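Glycosyl hydrolase, family 38 (Enterococcus faecalis, PDB 5KBP) probably hydrolyses alpha-mannosidic linkages as a family 38 glycoside hydrolase, and can bind calcium. Local coordinates at residues G333-H337 with D338-Y342; A383-A386 with T387-L390. All blocks are in the same frame, centred on the assembly; numbering follows the deposited sequence.

How the contacts relate
Both contacts are local ones inside the alpha-mannosidase middle domain, and contact 1 closes before contact 2 opens along the chain. Contact 1 (333-342) covers the loop that leaves helix 304-332 and the first turn of helix 337-348; contact 2 (383-390) lies wholly on the later helix 362-393. Their centres are 13 Å apart and their nearest atoms about 6 Å, so they do not touch directly. Helix 304-332 receives side chains from both, and L382, the residue just before contact 2, packs against P336, Q339 and F340 of contact 1. Together they belong to the helical bundle of this domain, on a side that also reaches the second subunit.

Contact 1 of 2, residues G333-H337 with D338-Y342; sequences GDYPH and DQFDY
The rings of Y335 and F340 meet where a loop turns into helix 337-348. Their planes are 29° apart, but they are slid so far past one another that they barely overlap, with centroids 5.4 Å apart. The touch is therefore limited to a few atoms of each ring, the closest pair being Y335 CE1 and F340 CD2 at 3.7 Å, while the two side chains as a whole cross at about a right angle. Y335 reaches this place because CG stands anti to its backbone N (chi1 -170°), which carries the ring forward to the first turn of the helix. Its OH is buried here beside F340 CE2 and finds no polar partner in the model. The Y335 ring also meets H337: its CD1 sits over the centre of the imidazole, 3.1 Å above the plane.

P336 runs alongside F340, pointing the same way, and sets CG 3.7 Å from F340 CE2. At the N-cap, proline cannot cap with its side chain, but its lack of an N-H costs the helix nothing and its ring gives F340 an apolar surface; it is also the centre of an inverse gamma turn, closed by a weak bond from H337 N to Y335 O. P336 O accepts from F340 N at 3.1 Å, starting the helical pattern that D341 N to H337 O continues at 2.8 Å. Q339, bent at chi2 (83°), folds back and brings OE1 to 3.3 Å from P336 CB.

The polar ends have partners farther off: D341 forms a salt bridge with K345, and D338 one with R68 of the second subunit. Y335 and F340 pack on helix 304-332, and P336, Q339 and F340 press on L382, so the loop and helix start together lie against helices 304-332 and 362-393, with Y335 reaching strand 829-836 and D338 and Q339 facing the second subunit.

Contact 2 of 2, residues A383-A386 with T387-L390; sequences ADEA and TRQL. With SO4 (sulfate ion), chain G.
R388 reaches back one turn to E385, and its course from CB to the guanidinium can be followed atom by atom. CB lies 3.4 Å from D384 O, the carbonyl that also accepts R388 N. With CG anti to the backbone N (chi1 -177°) the chain first runs outward, then bends at chi3 (68°), which swings the head round to lie beside E385. E385 O lies over one face of the guanidinium, offset toward its rim. NE makes a weak bond to sulfate O2. NH1 serves two anions, donating to sulfate O2 at 3.0 Å and also to E385 OE2. NH2 donates to E385 OE1 at 2.7 Å.

The glutamate is thus gripped end-on, one nitrogen to each oxygen. Its oxygens lie almost in the guanidinium plane, yet the nitrogens meet them from above the carboxylate plane, because the two planes are 49° apart. A long chain ending in a flat head with five N-H donors suits a place between a carboxylate and a sulfate; K478, a second salt-bridge partner of E385 OE2, adds positive charge nearby. Q389 supplies a further donor, NE2 to sulfate O4 at 3.2 Å. The ion probably comes from the crystallisation liquor.

The preceding residue, T387, sets OG1 beside its own backbone N, 3.0 Å from A383 O, one turn back, in a weak and unsettled bond, and a water joins OG1 to D384 OD1. The small A383 and A386 suit the buried side against helix 304-332.

The whole is a regular alpha-helix with an i to i+3 salt bridge on one side and alanines on the packed side, as in the amphipathic helices of a bundle.

Contact 1 of 2, residues G333-H337 with D338-Y342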
ATOM      1  N   GLY A 333      -5.397  32.255  10.024  1.00 53.88           N
ATOM      2  CA  GLY A 333      -6.414  32.529   9.027  1.00 53.82           C
ATOM      3  C   GLY A 333      -6.552  31.475   7.952  1.00 62.42           C
ATOM      4  O   GLY A 333      -7.224  31.716   6.943  1.00 61.21           O
ATOM      5  N   ASP A 334      -5.936  30.309   8.136  1.00 62.80           N
ATOM      6  CA  ASP A 334      -5.975  29.232   7.160  1.00 58.63           C
ATOM      7  C   ASP A 334      -6.462  27.948   7.818  1.00 58.75           C
ATOM      8  O   ASP A 334      -6.324  27.754   9.029  1.00 60.15           O
ATOM      9  CB  ASP A 334      -4.594  28.993   6.527  1.00 57.29           C
ATOM     10  CG  ASP A 334      -3.985  30.257   5.948  1.00 73.22           C
ATOM     11  OD1 ASP A 334      -4.743  31.133   5.484  1.00 79.58           O
ATOM     12  OD2 ASP A 334      -2.741  30.373   5.960  1.00 77.58           O
ATOM     13  N   TYR A 335      -7.042  27.077   7.000  1.00 56.17           N
ATOM     14  CA  TYR A 335      -7.497  25.760   7.424  1.00 46.60           C
ATOM     15  C   TYR A 335      -7.262  24.787   6.279  1.00 46.36           C
ATOM     16  O   TYR A 335      -7.747  25.013   5.161  1.00 45.67           O
ATOM     17  CB  TYR A 335      -8.972  25.788   7.829  1.00 45.01           C
ATOM     18  CG  TYR A 335      -9.464  24.520   8.495  1.00 42.05           C
ATOM     19  CD1 TYR A 335      -9.946  23.457   7.741  1.00 40.66           C
ATOM     20  CD2 TYR A 335      -9.459  24.391   9.877  1.00 46.62           C
ATOM     21  CE1 TYR A 335     -10.405  22.302   8.344  1.00 40.98           C
ATOM     22  CE2 TYR A 335      -9.916  23.238  10.490  1.00 46.18           C
ATOM     23  CZ  TYR A 335     -10.387  22.197   9.717  1.00 47.07           C
ATOM     24  OH  TYR A 335     -10.844  21.045  10.315  1.00 50.47           O
ATOM     25  N   PRO A 336      -6.509  23.695   6.510  1.00 41.91           N
ATOM     26  CA  PRO A 336      -6.129  22.786   5.410  1.00 47.75           C
ATOM     27  C   PRO A 336      -7.276  21.879   4.984  1.00 39.65           C
ATOM     28  O   PRO A 336      -7.314  20.682   5.282  1.00 43.34           O
ATOM     29  CB  PRO A 336      -4.958  22.008   6.019  1.00 41.37           C
ATOM     30  CG  PRO A 336      -5.277  21.958   7.474  1.00 39.23           C
ATOM     31  CD  PRO A 336      -5.966  23.259   7.803  1.00 41.11           C
ATOM     32  N   HIS A 337      -8.239  22.460   4.262  1.00 40.62           N
ATOM     33  CA  HIS A 337      -9.415  21.704   3.834  1.00 37.60           C
ATOM     34  C   HIS A 337      -9.046  20.630   2.817  1.00 41.57           C
ATOM     35  O   HIS A 337      -9.491  19.481   2.926  1.00 50.08           O
ATOM     36  CB  HIS A 337     -10.469  22.654   3.263  1.00 40.51           C
ATOM     37  CG  HIS A 337     -11.208  23.428   4.307  1.00 45.62           C
ATOM     38  ND1 HIS A 337     -11.067  24.789   4.467  1.00 50.58           N
ATOM     39  CD2 HIS A 337     -12.089  23.027   5.254  1.00 48.17           C
ATOM     40  CE1 HIS A 337     -11.832  25.193   5.465  1.00 54.31           C
ATOM     41  NE2 HIS A 337     -12.465  24.144   5.957  1.00 51.46           N
ATOM     42  N   ASP A 338      -8.244  20.990   1.811  1.00 36.04           N
ATOM     43  CA  ASP A 338      -7.868  20.025   0.781  1.00 38.66           C
ATOM     44  C   ASP A 338      -7.119  18.840   1.377  1.00 39.83           C
ATOM     45  O   ASP A 338      -7.315  17.695   0.952  1.00 52.11           O
ATOM     46  CB  ASP A 338      -7.023  20.704  -0.298  1.00 46.90           C
ATOM     47  CG  ASP A 338      -7.825  21.675  -1.146  1.00 57.10           C
ATOM     48  OD1 ASP A 338      -9.072  21.604  -1.108  1.00 61.52           O
ATOM     49  OD2 ASP A 338      -7.214  22.502  -1.857  1.00 56.27           O
ATOM     50  N   GLN A 339      -6.263  19.093   2.369  1.00 45.94           N
ATOM     51  CA  GLN A 339      -5.518  18.002   2.988  1.00 45.17           C
ATOM     52  C   GLN A 339      -6.433  17.105   3.813  1.00 40.60           C
ATOM     53  O   GLN A 339      -6.280  15.878   3.803  1.00 46.39           O
ATOM     54  CB  GLN A 339      -4.388  18.559   3.854  1.00 43.08           C
ATOM     55  CG  GLN A 339      -3.255  19.224   3.078  1.00 47.10           C
ATOM     56  CD  GLN A 339      -3.548  20.668   2.715  1.00 53.98           C
ATOM     57  OE1 GLN A 339      -4.688  21.127   2.800  1.00 52.12           O
ATOM     58  NE2 GLN A 339      -2.513  21.396   2.312  1.00 54.93           N
ATOM     59  N   PHE A 340      -7.383  17.699   4.540  1.00 35.88           N
ATOM     60  CA  PHE A 340      -8.329  16.893   5.307  1.00 42.29           C
ATOM     61  C   PHE A 340      -9.233  16.081   4.391  1.00 41.15           C
ATOM     62  O   PHE A 340      -9.572  14.933   4.703  1.00 43.06           O
ATOM     63  CB  PHE A 340      -9.161  17.781   6.233  1.00 40.55           C
ATOM     64  CG  PHE A 340      -8.501  18.069   7.552  1.00 42.72           C
ATOM     65  CD1 PHE A 340      -8.173  17.035   8.410  1.00 33.80           C
ATOM     66  CD2 PHE A 340      -8.225  19.369   7.940  1.00 38.63           C
ATOM     67  CE1 PHE A 340      -7.567  17.289   9.627  1.00 44.63           C
ATOM     68  CE2 PHE A 340      -7.620  19.632   9.155  1.00 39.36           C
ATOM     69  CZ  PHE A 340      -7.292  18.590  10.001  1.00 41.82           C
ATOM     70  N   ASP A 341      -9.631  16.661   3.257  1.00 39.56           N
ATOM     71  CA  ASP A 341     -10.428  15.916   2.289  1.00 37.91           C
ATOM     72  C   ASP A 341      -9.631  14.759   1.704  1.00 42.11           C
ATOM     73  O   ASP A 341     -10.182  13.685   1.439  1.00 38.45           O
ATOM     74  CB  ASP A 341     -10.917  16.856   1.186  1.00 36.59           C
ATOM     75  CG  ASP A 341     -11.758  16.146   0.141  1.00 51.17           C
ATOM     76  OD1 ASP A 341     -12.935  15.839   0.428  1.00 58.85           O
ATOM     77  OD2 ASP A 341     -11.243  15.902  -0.970  1.00 58.13           O
ATOM     78  N   TYR A 342      -8.325  14.957   1.507  1.00 32.49           N
ATOM     79  CA  TYR A 342      -7.472  13.887   1.003  1.00 37.09           C
ATOM     80  C   TYR A 342      -7.264  12.804   2.055  1.00 41.35           C
ATOM     81  O   TYR A 342      -7.213  11.613   1.726  1.00 42.36           O
ATOM     82  CB  TYR A 342      -6.132  14.468   0.545  1.00 32.61           C
ATOM     83  CG  TYR A 342      -5.104  13.448   0.119  1.00 39.55           C
ATOM     84  CD1 TYR A 342      -5.122  12.908  -1.160  1.00 48.16           C
ATOM     85  CD2 TYR A 342      -4.100  13.043   0.988  1.00 38.03           C
ATOM     86  CE1 TYR A 342      -4.177  11.979  -1.556  1.00 47.36           C
ATOM     87  CE2 TYR A 342      -3.151  12.115   0.602  1.00 41.62           C
ATOM     88  CZ  TYR A 342      -3.193  11.587  -0.672  1.00 45.94           C
ATOM     89  OH  TYR A 342      -2.250  10.663  -1.059  1.00 43.27           O
TER

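Contact 2 of 2, residues A383-A386 with T387-L390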
ATOM      1  N   ALA A 383      -1.768  17.741  12.338  1.00 51.45           N
ATOM      2  CA  ALA A 383      -1.789  18.041  13.765  1.00 36.48           C
ATOM      3  C   ALA A 383      -0.513  18.753  14.196  1.00 43.04           C
ATOM      4  O   ALA A 383      -0.555  19.656  15.039  1.00 46.93           O
ATOM      5  CB  ALA A 383      -1.989  16.758  14.571  1.00 35.89           C
ATOM      6  N   ASP A 384       0.630  18.367  13.623  1.00 43.18           N
ATOM      7  CA  ASP A 384       1.890  19.007  13.987  1.00 44.50           C
ATOM      8  C   ASP A 384       1.994  20.413  13.411  1.00 48.04           C
ATOM      9  O   ASP A 384       2.654  21.274  14.004  1.00 57.03           O
ATOM     10  CB  ASP A 384       3.070  18.156  13.522  1.00 51.19           C
ATOM     11  CG  ASP A 384       3.103  16.796  14.189  1.00 74.65           C
ATOM     12  OD1 ASP A 384       2.555  16.669  15.305  1.00 79.83           O
ATOM     13  OD2 ASP A 384       3.675  15.855  13.601  1.00 83.00           O
ATOM     14  N   GLU A 385       1.361  20.666  12.264  1.00 43.09           N
ATOM     15  CA  GLU A 385       1.339  22.018  11.715  1.00 42.37           C
ATOM     16  C   GLU A 385       0.515  22.949  12.596  1.00 47.87           C
ATOM     17  O   GLU A 385       0.960  24.048  12.942  1.00 49.60           O
ATOM     18  CB  GLU A 385       0.787  22.002  10.290  1.00 48.32           C
ATOM     19  CG  GLU A 385       1.695  21.337   9.273  1.00 64.34           C
ATOM     20  CD  GLU A 385       3.066  21.975   9.216  1.00 72.07           C
ATOM     21  OE1 GLU A 385       4.008  21.414   9.811  1.00 76.40           O
ATOM     22  OE2 GLU A 385       3.194  23.046   8.587  1.00 79.60           O
ATOM     23  N   ALA A 386      -0.694  22.519  12.967  1.00 45.55           N
ATOM     24  CA  ALA A 386      -1.529  23.319  13.857  1.00 49.92           C
ATOM     25  C   ALA A 386      -0.885  23.475  15.227  1.00 48.26           C
ATOM     26  O   ALA A 386      -0.981  24.538  15.852  1.00 50.53           O
ATOM     27  CB  ALA A 386      -2.912  22.682  13.986  1.00 45.64           C
ATOM     28  N   THR A 387      -0.228  22.420  15.713  1.00 49.28           N
ATOM     29  CA  THR A 387       0.422  22.477  17.017  1.00 48.32           C
ATOM     30  C   THR A 387       1.550  23.503  17.025  1.00 53.96           C
ATOM     31  O   THR A 387       1.677  24.298  17.963  1.00 58.76           O
ATOM     32  CB  THR A 387       0.938  21.087  17.395  1.00 43.02           C
ATOM     33  OG1 THR A 387      -0.127  20.321  17.972  1.00 45.46           O
ATOM     34  CG2 THR A 387       2.076  21.181  18.378  1.00 40.93           C
ATOM     35  N   ARG A 388       2.380  23.507  15.977  1.00 52.51           N
ATOM     36  CA  ARG A 388       3.466  24.479  15.907  1.00 52.41           C
ATOM     37  C   ARG A 388       2.926  25.898  15.773  1.00 57.85           C
ATOM     38  O   ARG A 388       3.471  26.837  16.365  1.00 63.78           O
ATOM     39  CB  ARG A 388       4.397  24.150  14.740  1.00 54.61           C
ATOM     40  CG  ARG A 388       5.603  25.073  14.647  1.00 60.01           C
ATOM     41  CD  ARG A 388       6.304  24.975  13.301  1.00 59.79           C
ATOM     42  NE  ARG A 388       5.487  25.508  12.214  1.00 58.28           N
ATOM     43  CZ  ARG A 388       4.834  24.756  11.335  1.00 69.28           C
ATOM     44  NH1 ARG A 388       4.114  25.323  10.378  1.00 73.00           N
ATOM     45  NH2 ARG A 388       4.909  23.434  11.408  1.00 66.74           N
ATOM     46  N   GLN A 389       1.848  26.070  15.005  1.00 52.38           N
ATOM     47  CA  GLN A 389       1.287  27.401  14.795  1.00 57.06           C
ATOM     48  C   GLN A 389       0.670  27.956  16.074  1.00 53.26           C
ATOM     49  O   GLN A 389       0.778  29.156  16.350  1.00 54.85           O
ATOM     50  CB  GLN A 389       0.256  27.356  13.666  1.00 53.95           C
ATOM     51  CG  GLN A 389       0.863  27.151  12.283  1.00 59.30           C
ATOM     52  CD  GLN A 389      -0.106  26.525  11.298  1.00 58.12           C
ATOM     53  OE1 GLN A 389      -1.246  26.214  11.643  1.00 58.83           O
ATOM     54  NE2 GLN A 389       0.347  26.331  10.066  1.00 52.57           N
ATOM     55  N   LEU A 390       0.019  27.100  16.864  1.00 52.18           N
ATOM     56  CA  LEU A 390      -0.557  27.557  18.126  1.00 58.52           C
ATOM     57  C   LEU A 390       0.533  27.910  19.132  1.00 64.86           C
ATOM     58  O   LEU A 390       0.507  28.989  19.735  1.00 72.80           O
ATOM     59  CB  LEU A 390      -1.491  26.486  18.694  1.00 58.17           C
ATOM     60  CG  LEU A 390      -2.837  26.317  17.988  1.00 59.47           C
ATOM     61  CD1 LEU A 390      -3.613  25.151  18.576  1.00 62.32           C
ATOM     62  CD2 LEU A 390      -3.646  27.599  18.084  1.00 59.53           C
TER
HETATM   63  S   SO4 G 905       3.615  28.840   9.503  0.80 95.38           S
HETATM   64  O1  SO4 G 905       4.824  29.222   8.778  0.80 89.45           O
HETATM   65  O2  SO4 G 905       3.981  28.314  10.814  0.80 91.96           O
HETATM   66  O3  SO4 G 905       2.758  30.010   9.669  0.80 94.12           O
HETATM   67  O4  SO4 G 905       2.899  27.815   8.749  0.80101.07           O
HETATM   68  O   HOH W   1       0.359  17.418  17.507  1.00 61.68           O